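Endoglucanase (Thermotoga maritima, PDB 2FVG) probably acts as a metal-dependent aminopeptidase of the M42 family, which uses two divalent metal cations per subunit, despite its name. Local coordinates at residues A[63-68]-A[84-89]; A[166-171]-A[218-223]. All blocks are in the same frame, centred on the assembly; numbering follows the deposited sequence.

Interaction 1: residues A[63-68]-A[84-89]. With EDO (1,2-ethanediol), chain C.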
loop_
_atom_site.group_PDB
_atom_site.type_symbol
_atom_site.label_atom_id
_atom_site.label_comp_id
_atom_site.label_asym_id
_atom_site.label_seq_id
_atom_site.Cartn_x
_atom_site.Cartn_y
_atom_site.Cartn_z
ATOM N N ASP A 63 -2.786 -1.398 -4.602
ATOM C CA ASP A 63 -2.145 -2.430 -5.424
ATOM C C ASP A 63 -0.858 -3.030 -4.861
ATOM O O ASP A 63 -0.171 -2.408 -4.043
ATOM C CB ASP A 63 -1.938 -1.955 -6.886
ATOM C CG ASP A 63 -1.021 -0.743 -7.013
ATOM O OD1 ASP A 63 -1.118 0.196 -6.166
ATOM O OD2 ASP A 63 -0.221 -0.725 -7.993
ATOM N N GLU A 64 -0.539 -4.240 -5.324
ATOM C CA GLU A 64 0.680 -4.925 -4.921
ATOM C C GLU A 64 1.361 -5.509 -6.167
ATOM O O GLU A 64 0.761 -5.590 -7.230
ATOM C CB GLU A 64 0.346 -6.020 -3.886
ATOM C CG GLU A 64 -0.480 -7.176 -4.466
ATOM C CD GLU A 64 -0.934 -8.194 -3.424
ATOM O OE1 GLU A 64 -0.083 -8.852 -2.777
ATOM O OE2 GLU A 64 -2.156 -8.351 -3.273
ATOM N N VAL A 65 2.620 -5.903 -6.042
ATOM C CA VAL A 65 3.326 -6.551 -7.134
ATOM C C VAL A 65 2.776 -7.969 -7.365
ATOM O O VAL A 65 2.322 -8.631 -6.421
ATOM C CB VAL A 65 4.857 -6.560 -6.885
ATOM C CG1 VAL A 65 5.587 -7.415 -7.926
ATOM C CG2 VAL A 65 5.375 -5.148 -6.975
ATOM N N GLY A 66 2.837 -8.451 -8.614
ATOM C CA GLY A 66 2.296 -9.776 -8.921
ATOM C C GLY A 66 2.658 -10.225 -10.311
ATOM O O GLY A 66 3.716 -9.862 -10.815
ATOM N N PHE A 67 1.779 -11.018 -10.923
ATOM C CA PHE A 67 2.035 -11.569 -12.242
ATOM C C PHE A 67 0.715 -11.662 -12.989
ATOM O O PHE A 67 -0.354 -11.394 -12.425
ATOM C CB PHE A 67 2.663 -12.981 -12.108
ATOM C CG PHE A 67 3.804 -13.048 -11.126
ATOM C CD1 PHE A 67 5.094 -12.699 -11.518
ATOM C CD2 PHE A 67 3.581 -13.413 -9.804
ATOM C CE1 PHE A 67 6.148 -12.728 -10.615
ATOM C CE2 PHE A 67 4.625 -13.447 -8.889
ATOM C CZ PHE A 67 5.919 -13.103 -9.296
ATOM N N VAL A 68 0.792 -12.068 -14.254
ATOM C CA VAL A 68 -0.385 -12.257 -15.067
ATOM C C VAL A 68 -0.149 -13.523 -15.908
ATOM O O VAL A 68 0.976 -13.796 -16.330
ATOM C CB VAL A 68 -0.730 -10.974 -15.873
ATOM C CG1 VAL A 68 0.346 -10.640 -16.916
ATOM C CG2 VAL A 68 -2.118 -11.063 -16.495
ATOM N N GLY A 84 4.858 -5.240 -12.093
ATOM C CA GLY A 84 5.592 -4.489 -11.080
ATOM C C GLY A 84 7.028 -4.976 -11.101
ATOM O O GLY A 84 7.427 -5.714 -12.016
ATOM N N GLY A 85 7.807 -4.583 -10.098
ATOM C CA GLY A 85 9.219 -4.969 -10.034
ATOM C C GLY A 85 9.441 -6.272 -9.288
ATOM O O GLY A 85 9.272 -6.321 -8.066
ATOM N N VAL A 86 9.815 -7.323 -10.021
ATOM C CA VAL A 86 10.053 -8.630 -9.420
ATOM C C VAL A 86 11.339 -9.235 -9.970
ATOM O O VAL A 86 11.554 -9.273 -11.186
ATOM C CB VAL A 86 8.891 -9.634 -9.697
ATOM C CG1 VAL A 86 8.849 -10.705 -8.620
ATOM C CG2 VAL A 86 7.552 -8.941 -9.744
ATOM N N ASP A 87 12.189 -9.713 -9.065
ATOM C CA ASP A 87 13.451 -10.360 -9.423
ATOM C C ASP A 87 13.162 -11.855 -9.618
ATOM O O ASP A 87 12.922 -12.571 -8.641
ATOM C CB ASP A 87 14.477 -10.128 -8.302
ATOM C CG ASP A 87 15.848 -10.743 -8.588
ATOM O OD1 ASP A 87 16.066 -11.386 -9.649
ATOM O OD2 ASP A 87 16.726 -10.569 -7.714
ATOM N N PRO A 88 13.200 -12.334 -10.879
ATOM C CA PRO A 88 12.878 -13.733 -11.157
ATOM C C PRO A 88 13.795 -14.736 -10.458
ATOM O O PRO A 88 13.414 -15.900 -10.288
ATOM C CB PRO A 88 13.029 -13.838 -12.679
ATOM C CG PRO A 88 13.902 -12.696 -13.063
ATOM C CD PRO A 88 13.569 -11.602 -12.105
ATOM N N ARG A 89 14.983 -14.285 -10.056
ATOM C CA ARG A 89 15.977 -15.140 -9.394
ATOM C C ARG A 89 15.484 -15.769 -8.094
ATOM O O ARG A 89 15.846 -16.905 -7.789
ATOM C CB ARG A 89 17.291 -14.375 -9.152
HETATM C C1 EDO C . 3.583 -8.131 -2.036
HETATM O O1 EDO C . 3.420 -8.850 -3.254
HETATM C C2 EDO C . 5.032 -8.273 -1.586
HETATM O O2 EDO C . 5.146 -7.912 -0.207
#

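Interaction 2: residues A[166-171]-A[218-223]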
loop_
_atom_site.group_PDB
_atom_site.type_symbol
_atom_site.label_atom_id
_atom_site.label_comp_id
_atom_site.label_asym_id
_atom_site.label_seq_id
_atom_site.Cartn_x
_atom_site.Cartn_y
_atom_site.Cartn_z
ATOM N N PHE A 166 2.708 -5.183 2.623
ATOM C CA PHE A 166 2.606 -4.111 3.651
ATOM C C PHE A 166 2.756 -2.749 2.938
ATOM O O PHE A 166 2.229 -1.718 3.381
ATOM C CB PHE A 166 3.623 -4.290 4.769
ATOM C CG PHE A 166 3.232 -5.324 5.820
ATOM C CD1 PHE A 166 1.905 -5.655 6.054
ATOM C CD2 PHE A 166 4.210 -5.872 6.653
ATOM C CE1 PHE A 166 1.558 -6.573 7.064
ATOM C CE2 PHE A 166 3.877 -6.788 7.674
ATOM C CZ PHE A 166 2.552 -7.129 7.883
ATOM N N ASP A 167 3.493 -2.771 1.834
ATOM C CA ASP A 167 3.597 -1.638 0.901
ATOM C C ASP A 167 2.552 -1.916 -0.213
ATOM O O ASP A 167 2.820 -2.728 -1.120
ATOM C CB ASP A 167 4.998 -1.606 0.295
ATOM C CG ASP A 167 5.141 -0.572 -0.821
ATOM O OD1 ASP A 167 4.344 0.395 -0.888
ATOM O OD2 ASP A 167 6.072 -0.734 -1.635
ATOM N N ASP A 168 1.373 -1.278 -0.169
ATOM C CA ASP A 168 0.981 -0.272 0.833
ATOM C C ASP A 168 -0.313 -0.639 1.598
ATOM O O ASP A 168 -1.110 0.233 2.010
ATOM C CB ASP A 168 0.842 1.097 0.138
ATOM C CG ASP A 168 0.831 2.274 1.111
ATOM O OD1 ASP A 168 1.327 2.122 2.256
ATOM O OD2 ASP A 168 0.312 3.359 0.727
ATOM N N ARG A 169 -0.517 -1.928 1.853
ATOM C CA ARG A 169 -1.700 -2.322 2.618
ATOM C C ARG A 169 -1.631 -1.786 4.056
ATOM O O ARG A 169 -2.678 -1.616 4.681
ATOM C CB ARG A 169 -1.954 -3.835 2.555
ATOM C CG ARG A 169 -2.093 -4.384 1.090
ATOM C CD ARG A 169 -3.497 -4.186 0.415
ATOM N NE ARG A 169 -3.434 -4.445 -1.029
ATOM C CZ ARG A 169 -3.419 -5.651 -1.585
ATOM N NH1 ARG A 169 -3.462 -6.748 -0.837
ATOM N NH2 ARG A 169 -3.364 -5.764 -2.896
ATOM N N ALA A 170 -0.434 -1.491 4.589
ATOM C CA ALA A 170 -0.379 -0.902 5.955
ATOM C C ALA A 170 -0.889 0.537 5.900
ATOM O O ALA A 170 -1.543 1.004 6.824
ATOM C CB ALA A 170 1.047 -0.938 6.541
ATOM N N GLY A 171 -0.564 1.247 4.815
ATOM C CA GLY A 171 -1.040 2.612 4.600
ATOM C C GLY A 171 -2.560 2.658 4.505
ATOM O O GLY A 171 -3.200 3.529 5.116
ATOM N N VAL A 218 0.555 11.868 1.560
ATOM C CA VAL A 218 0.642 10.513 1.018
ATOM C C VAL A 218 1.160 9.598 2.149
ATOM O O VAL A 218 2.178 9.882 2.776
ATOM C CB VAL A 218 1.571 10.465 -0.238
ATOM C CG1 VAL A 218 1.574 9.092 -0.828
ATOM C CG2 VAL A 218 1.094 11.472 -1.277
ATOM N N VAL A 219 0.407 8.545 2.457
ATOM C CA VAL A 219 0.762 7.565 3.480
ATOM C C VAL A 219 1.342 6.339 2.774
ATOM O O VAL A 219 0.630 5.625 2.054
ATOM C CB VAL A 219 -0.461 7.188 4.327
ATOM C CG1 VAL A 219 -0.093 6.183 5.428
ATOM C CG2 VAL A 219 -1.042 8.470 5.009
ATOM N N GLU A 220 2.647 6.135 2.934
ATOM C CA GLU A 220 3.322 5.003 2.326
ATOM C C GLU A 220 4.003 4.128 3.367
ATOM O O GLU A 220 3.944 4.402 4.588
ATOM C CB GLU A 220 4.346 5.489 1.304
ATOM C CG GLU A 220 3.688 6.147 0.096
ATOM C CD GLU A 220 4.660 6.546 -0.991
ATOM O OE1 GLU A 220 5.889 6.614 -0.708
ATOM O OE2 GLU A 220 4.187 6.804 -2.136
ATOM N N THR A 221 4.600 3.058 2.871
ATOM C CA THR A 221 5.391 2.124 3.641
ATOM C C THR A 221 6.745 2.143 2.934
ATOM O O THR A 221 6.806 2.154 1.700
ATOM C CB THR A 221 4.743 0.733 3.682
ATOM O OG1 THR A 221 3.443 0.849 4.279
ATOM C CG2 THR A 221 5.565 -0.228 4.546
ATOM N N THR A 222 7.826 2.274 3.696
ATOM C CA THR A 222 9.167 2.341 3.106
ATOM C C THR A 222 9.897 1.089 3.583
ATOM O O THR A 222 10.039 0.894 4.786
ATOM C CB THR A 222 9.914 3.656 3.509
ATOM O OG1 THR A 222 11.233 3.653 2.951
ATOM C CG2 THR A 222 10.024 3.809 5.040
ATOM N N THR A 223 10.347 0.248 2.649
ATOM C CA THR A 223 10.948 -1.022 3.027
ATOM C C THR A 223 12.461 -1.079 2.867
ATOM O O THR A 223 12.997 -0.828 1.786
ATOM C CB THR A 223 10.298 -2.255 2.275
ATOM O OG1 THR A 223 8.861 -2.196 2.332
ATOM C CG2 THR A 223 10.754 -3.573 2.914
#

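Interaction 1: residues A[63-68]-A[84-89]
Val86 and Val65 bring the loop 84-89 against the start of strand 66-72. The CB of Val86 carries two methyls that go separate ways. CG1 reaches the far end of the Phe67 ring, meeting it at a slant, 3.8 Å from CZ. CG2 is turned toward Val65 CG1, though these two methyls are modelled too close for the detail to be trusted, and approaches the Gly66 carbonyl oxygen at 4.1 Å. In Val65, the methyl CG1 stands anti to the backbone N (chi1 172°), which directs it toward the loop, 3.8 Å from Gly85 O, while CG2 lies 4.2 Å from Gly84 CA. A side chain on Gly84 would run into that methyl, and the backbone angles of Gly84 call for glycine in any case. Cutting Val65 back to alanine would remove both methyls and probably leave a gap beside Gly84 and Gly85, the loop there losing its apolar backing. Phe67 is itself wedged edge-to-face against Phe80 and Phe150, and an Asx turn, Asp87 OD1 accepting from Arg89 N, shapes the far end of the loop. No hydrogen bond joins the two segments; this is apolar packing beside the edge hairpin of an antiparallel six-stranded sheet, where strand 78-83 gives way to its exit loop.

Interaction 2: residues A[166-171]-A[218-223]
Thr221 fits against residues 166-170 at the beginning of helix 166-180, its side chain directed from strand 215-224 into the helix backbone. Its OG1 lies 3.0 Å from Phe166 O and 3.2 Å from Asp168 OD1; the single hydroxyl proton can serve either acceptor. With OG1 anti to the carbonyl carbon (chi1 -60°), the hydroxyl is held near Phe166 O, which also accepts from Ala170 N. The Thr221 CB packs 3.8 Å from Asp167 CA, and Ala170 CB closes on the hydroxyl as well. Further along, Gly171 CA rests 3.8 Å from Val219 CG1; a side chain there would collide with Val219 O and Asp168 OD1, so the close approach here probably requires glycine. The contact is largely buried, and the two segment axes approach to 6.2 Å. Toward Thr223 the fit slackens: Asp167 is exposed, and its CB comes no nearer than 4.4 Å to Thr223 OG1. Asp167 and Glu220 are both predicted metal ligands, and Glu220 OE2 is hydrogen-bonded to His61 NE2, another predicted ligand. A cis peptide precedes Asp168, whose carboxylate turns back to the strand. Its OD2 accepts from His61 N and stands only 2.6 Å from Val219 O, a spacing that suggests Asp168 is protonated and may donate to the carbonyl. Buried polar atoms thus probably tie helix and strand together behind the probable metal site, with Asp168 a likely second-shell link to the His61 backbone.

Along the chain the two contacts come in series, interaction 1 being complete before interaction 2 begins, and their centres lie about 17 Å apart. Interaction 1 belongs to the antiparallel six-stranded sheet, at strand 66-72 and the loop following strand 78-83, whereas interaction 2 sets helix 166-180 against strand 215-224 of the large mixed sheet, close to the centre of the molecule. They meet directly through a salt bridge, Glu64 OE2 to Arg169 NH2 at 2.9 Å. Residues 63-68 follow closely on strand 55-61, a parallel neighbour of strand 215-224 that ends at His61, so the crossing between the two sheets runs beside the predicted metal site.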